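Long-range contact in DUF2442 domain-containing protein (Nitrosomonas europaea, PDB 2AUW), which is of unknown function but may bind DNA: residues 5-10 / 74-79. Numbering follows the deposited sequence. Where two conformers were deposited one is given.
Sequences EYFFPK and FGRDNV
Pro9 O takes two hydrogen bonds from a single side chain, the guanidinium of Arg76, which meets it side-on with NE and NH1. Both bonds are bent by about the same amount, with N-H...O angles near 145°, because two nearly parallel N-H bonds share one oxygen lying between their lines. Arg76 NE lies 3.0 Å from Pro9 O, in the carbonyl plane and on a lone pair; NH1 comes in tilted 29° from that plane. Pro9 O itself stays close to the guanidinium plane, a fork that should limit rotation of the group. Arg76 NH1 also comes within 3.2 Å of Phe7 O, but the angle is too poor for a bond. The arginine chain reaches across with a bend at chi3 (-147°), passing Phe7 so that ring atom CD2 rests over one guanidinium face, 3.6 Å from NH1.

These contacts tie the loop leading into strand 11-16, the first strand of the three-stranded antiparallel sheet, to the opening turn of helix 76-86, where Gly75 is the N-cap and its O accepts the bond from Val79 N. Phe7 packs between the two. Its ring is sandwiched: Pro9 CD lies over the centre of one face, and Asp77 CB makes a CH-pi contact over the other, 3.7 Å from the ring centroid. Arg76 NE sits at the ring edge. Farther along the same helix, Tyr80 meets the Phe7 ring edge-to-face, while Trp26 of strand 21-26 touches Phe7, Pro9 and Arg76 alike.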
ATOM      1  N   GLU B   5      -3.918  -7.793   7.492  0.50 34.12           N
ATOM      2  CA  GLU B   5      -4.862  -7.946   6.396  0.50 34.01           C
ATOM      3  C   GLU B   5      -5.551  -6.666   5.914  0.50 33.22           C
ATOM      4  O   GLU B   5      -5.708  -5.673   6.656  0.50 34.34           O
ATOM      5  CB  GLU B   5      -5.802  -9.148   6.563  0.50 34.51           C
ATOM      6  CG  GLU B   5      -6.386  -9.629   5.223  0.50 36.18           C
ATOM      7  CD  GLU B   5      -6.391 -11.146   5.052  0.50 40.79           C
ATOM      8  OE1 GLU B   5      -6.163 -11.607   3.908  0.50 42.99           O
ATOM      9  OE2 GLU B   5      -6.618 -11.878   6.039  0.50 41.83           O
ATOM     10  N   TYR B   6      -5.846  -6.691   4.625  1.00 31.36           N
ATOM     11  CA  TYR B   6      -6.522  -5.623   3.900  1.00 29.24           C
ATOM     12  C   TYR B   6      -7.557  -6.377   3.080  1.00 27.00           C
ATOM     13  O   TYR B   6      -7.222  -7.362   2.439  1.00 26.93           O
ATOM     14  CB  TYR B   6      -5.583  -4.871   2.948  1.00 28.42           C
ATOM     15  CG  TYR B   6      -6.281  -3.762   2.160  1.00 27.15           C
ATOM     16  CD1 TYR B   6      -6.952  -2.748   2.822  1.00 25.96           C
ATOM     17  CD2 TYR B   6      -6.251  -3.736   0.765  1.00 28.10           C
ATOM     18  CE1 TYR B   6      -7.604  -1.735   2.124  1.00 28.01           C
ATOM     19  CE2 TYR B   6      -6.897  -2.711   0.043  1.00 28.55           C
ATOM     20  CZ  TYR B   6      -7.573  -1.714   0.751  1.00 27.60           C
ATOM     21  OH  TYR B   6      -8.222  -0.682   0.109  1.00 28.35           O
ATOM     22  N   PHE B   7      -8.796  -5.917   3.157  1.00 26.60           N
ATOM     23  CA  PHE B   7      -9.906  -6.351   2.311  1.00 25.05           C
ATOM     24  C   PHE B   7     -10.431  -5.136   1.532  1.00 24.38           C
ATOM     25  O   PHE B   7     -10.954  -4.134   2.085  1.00 24.62           O
ATOM     26  CB  PHE B   7     -10.997  -7.059   3.151  1.00 25.06           C
ATOM     27  CG  PHE B   7     -12.189  -7.550   2.347  1.00 24.09           C
ATOM     28  CD1 PHE B   7     -12.092  -8.667   1.513  1.00 24.07           C
ATOM     29  CD2 PHE B   7     -13.421  -6.899   2.451  1.00 24.89           C
ATOM     30  CE1 PHE B   7     -13.211  -9.105   0.757  1.00 21.91           C
ATOM     31  CE2 PHE B   7     -14.546  -7.339   1.713  1.00 24.16           C
ATOM     32  CZ  PHE B   7     -14.430  -8.452   0.863  1.00 20.91           C
ATOM     33  N   PHE B   8     -10.243  -5.213   0.233  1.00 24.56           N
ATOM     34  CA  PHE B   8     -10.508  -4.073  -0.641  1.00 25.33           C
ATOM     35  C   PHE B   8     -12.027  -3.718  -0.721  1.00 24.78           C
ATOM     36  O   PHE B   8     -12.411  -2.592  -0.414  1.00 24.42           O
ATOM     37  CB  PHE B   8      -9.843  -4.268  -2.028  1.00 25.39           C
ATOM     38  CG  PHE B   8     -10.276  -3.227  -3.051  1.00 29.16           C
ATOM     39  CD1 PHE B   8      -9.701  -1.948  -3.046  1.00 29.84           C
ATOM     40  CD2 PHE B   8     -11.298  -3.503  -3.962  1.00 31.37           C
ATOM     41  CE1 PHE B   8     -10.122  -0.956  -3.958  1.00 31.74           C
ATOM     42  CE2 PHE B   8     -11.729  -2.541  -4.880  1.00 32.67           C
ATOM     43  CZ  PHE B   8     -11.132  -1.253  -4.887  1.00 31.95           C
ATOM     44  N   PRO B   9     -12.899  -4.683  -1.056  1.00 25.09           N
ATOM     45  CA  PRO B   9     -14.329  -4.291  -1.200  1.00 24.87           C
ATOM     46  C   PRO B   9     -14.991  -3.725   0.065  1.00 24.73           C
ATOM     47  O   PRO B   9     -14.695  -4.147   1.199  1.00 23.83           O
ATOM     48  CB  PRO B   9     -15.018  -5.616  -1.596  1.00 25.33           C
ATOM     49  CG  PRO B   9     -13.926  -6.458  -2.134  1.00 25.26           C
ATOM     50  CD  PRO B   9     -12.720  -6.123  -1.309  1.00 25.24           C
ATOM     51  N   LYS B  10     -15.877  -2.748  -0.122  1.00 24.38           N
ATOM     52  CA  LYS B  10     -16.680  -2.219   0.977  1.00 24.99           C
ATOM     53  C   LYS B  10     -18.101  -2.721   0.783  1.00 23.84           C
ATOM     54  O   LYS B  10     -18.591  -2.748  -0.330  1.00 23.76           O
ATOM     55  CB  LYS B  10     -16.708  -0.675   0.962  1.00 26.00           C
ATOM     56  CG  LYS B  10     -15.343  -0.027   1.197  1.00 30.88           C
ATOM     57  CD  LYS B  10     -15.335   1.421   0.656  1.00 34.45           C
ATOM     58  CE  LYS B  10     -13.920   1.916   0.380  1.00 38.23           C
ATOM     59  NZ  LYS B  10     -13.299   2.588   1.566  1.00 42.15           N
ATOM     60  N   PHE B  74     -21.556 -11.645  11.138  1.00 26.88           N
ATOM     61  CA  PHE B  74     -20.616 -12.089  10.076  1.00 25.58           C
ATOM     62  C   PHE B  74     -19.774 -10.969   9.494  1.00 25.00           C
ATOM     63  O   PHE B  74     -20.332 -10.025   8.938  1.00 24.96           O
ATOM     64  CB  PHE B  74     -21.356 -12.755   8.930  1.00 23.88           C
ATOM     65  CG  PHE B  74     -22.232 -13.897   9.342  1.00 24.50           C
ATOM     66  CD1 PHE B  74     -23.549 -13.947   8.925  1.00 24.91           C
ATOM     67  CD2 PHE B  74     -21.730 -14.929  10.121  1.00 24.83           C
ATOM     68  CE1 PHE B  74     -24.377 -15.005   9.288  1.00 27.10           C
ATOM     69  CE2 PHE B  74     -22.549 -16.002  10.502  1.00 24.53           C
ATOM     70  CZ  PHE B  74     -23.873 -16.042  10.081  1.00 24.26           C
ATOM     71  N   GLY B  75     -18.444 -11.112   9.570  1.00 24.67           N
ATOM     72  CA  GLY B  75     -17.515 -10.148   8.949  1.00 23.71           C
ATOM     73  C   GLY B  75     -17.794  -9.990   7.460  1.00 23.53           C
ATOM     74  O   GLY B  75     -18.103 -10.978   6.774  1.00 22.22           O
ATOM     75  N   ARG B  76     -17.721  -8.751   6.951  1.00 23.05           N
ATOM     76  CA  ARG B  76     -18.046  -8.529   5.524  1.00 23.55           C
ATOM     77  C   ARG B  76     -17.117  -9.340   4.612  1.00 22.32           C
ATOM     78  O   ARG B  76     -17.555  -9.855   3.591  1.00 22.55           O
ATOM     79  CB  ARG B  76     -18.047  -7.029   5.143  1.00 24.49           C
ATOM     80  CG  ARG B  76     -16.685  -6.387   5.174  1.00 26.10           C
ATOM     81  CD  ARG B  76     -16.807  -4.947   4.785  1.00 34.90           C
ATOM     82  NE  ARG B  76     -15.643  -4.417   4.061  1.00 38.04           N
ATOM     83  CZ  ARG B  76     -14.498  -4.033   4.631  1.00 42.00           C
ATOM     84  NH1 ARG B  76     -13.506  -3.542   3.878  1.00 40.43           N
ATOM     85  NH2 ARG B  76     -14.331  -4.158   5.945  1.00 42.09           N
ATOM     86  N   ASP B  77     -15.864  -9.528   5.029  1.00 21.74           N
ATOM     87  CA  ASP B  77     -14.899 -10.248   4.205  1.00 20.99           C
ATOM     88  C   ASP B  77     -15.291 -11.724   4.062  1.00 19.32           C
ATOM     89  O   ASP B  77     -15.158 -12.300   2.973  1.00 17.24           O
ATOM     90  CB  ASP B  77     -13.452 -10.072   4.715  1.00 22.35           C
ATOM     91  CG  ASP B  77     -13.265 -10.493   6.190  1.00 23.63           C
ATOM     92  OD1 ASP B  77     -14.153 -10.238   7.028  1.00 25.42           O
ATOM     93  OD2 ASP B  77     -12.227 -11.115   6.494  1.00 28.78           O
ATOM     94  N   ASN B  78     -15.709 -12.348   5.167  1.00 19.18           N
ATOM     95  CA  ASN B  78     -16.188 -13.743   5.099  1.00 19.88           C
ATOM     96  C   ASN B  78     -17.440 -13.832   4.236  1.00 18.38           C
ATOM     97  O   ASN B  78     -17.570 -14.728   3.425  1.00 18.85           O
ATOM     98  CB  ASN B  78     -16.483 -14.289   6.504  1.00 20.50           C
ATOM     99  CG  ASN B  78     -15.315 -14.092   7.449  1.00 22.68           C
ATOM    100  OD1 ASN B  78     -14.175 -14.406   7.123  1.00 27.28           O
ATOM    101  ND2 ASN B  78     -15.587 -13.498   8.593  1.00 24.84           N
ATOM    102  N   VAL B  79     -18.372 -12.894   4.416  1.00 18.74           N
ATOM    103  CA  VAL B  79     -19.617 -12.933   3.605  1.00 19.26           C
ATOM    104  C   VAL B  79     -19.313 -12.839   2.120  1.00 19.51           C
ATOM    105  O   VAL B  79     -19.853 -13.590   1.313  1.00 18.20           O
ATOM    106  CB  VAL B  79     -20.643 -11.860   4.019  1.00 19.27           C
ATOM    107  CG1 VAL B  79     -21.809 -11.869   3.008  1.00 20.17           C
ATOM    108  CG2 VAL B  79     -21.161 -12.167   5.435  1.00 20.16           C
TER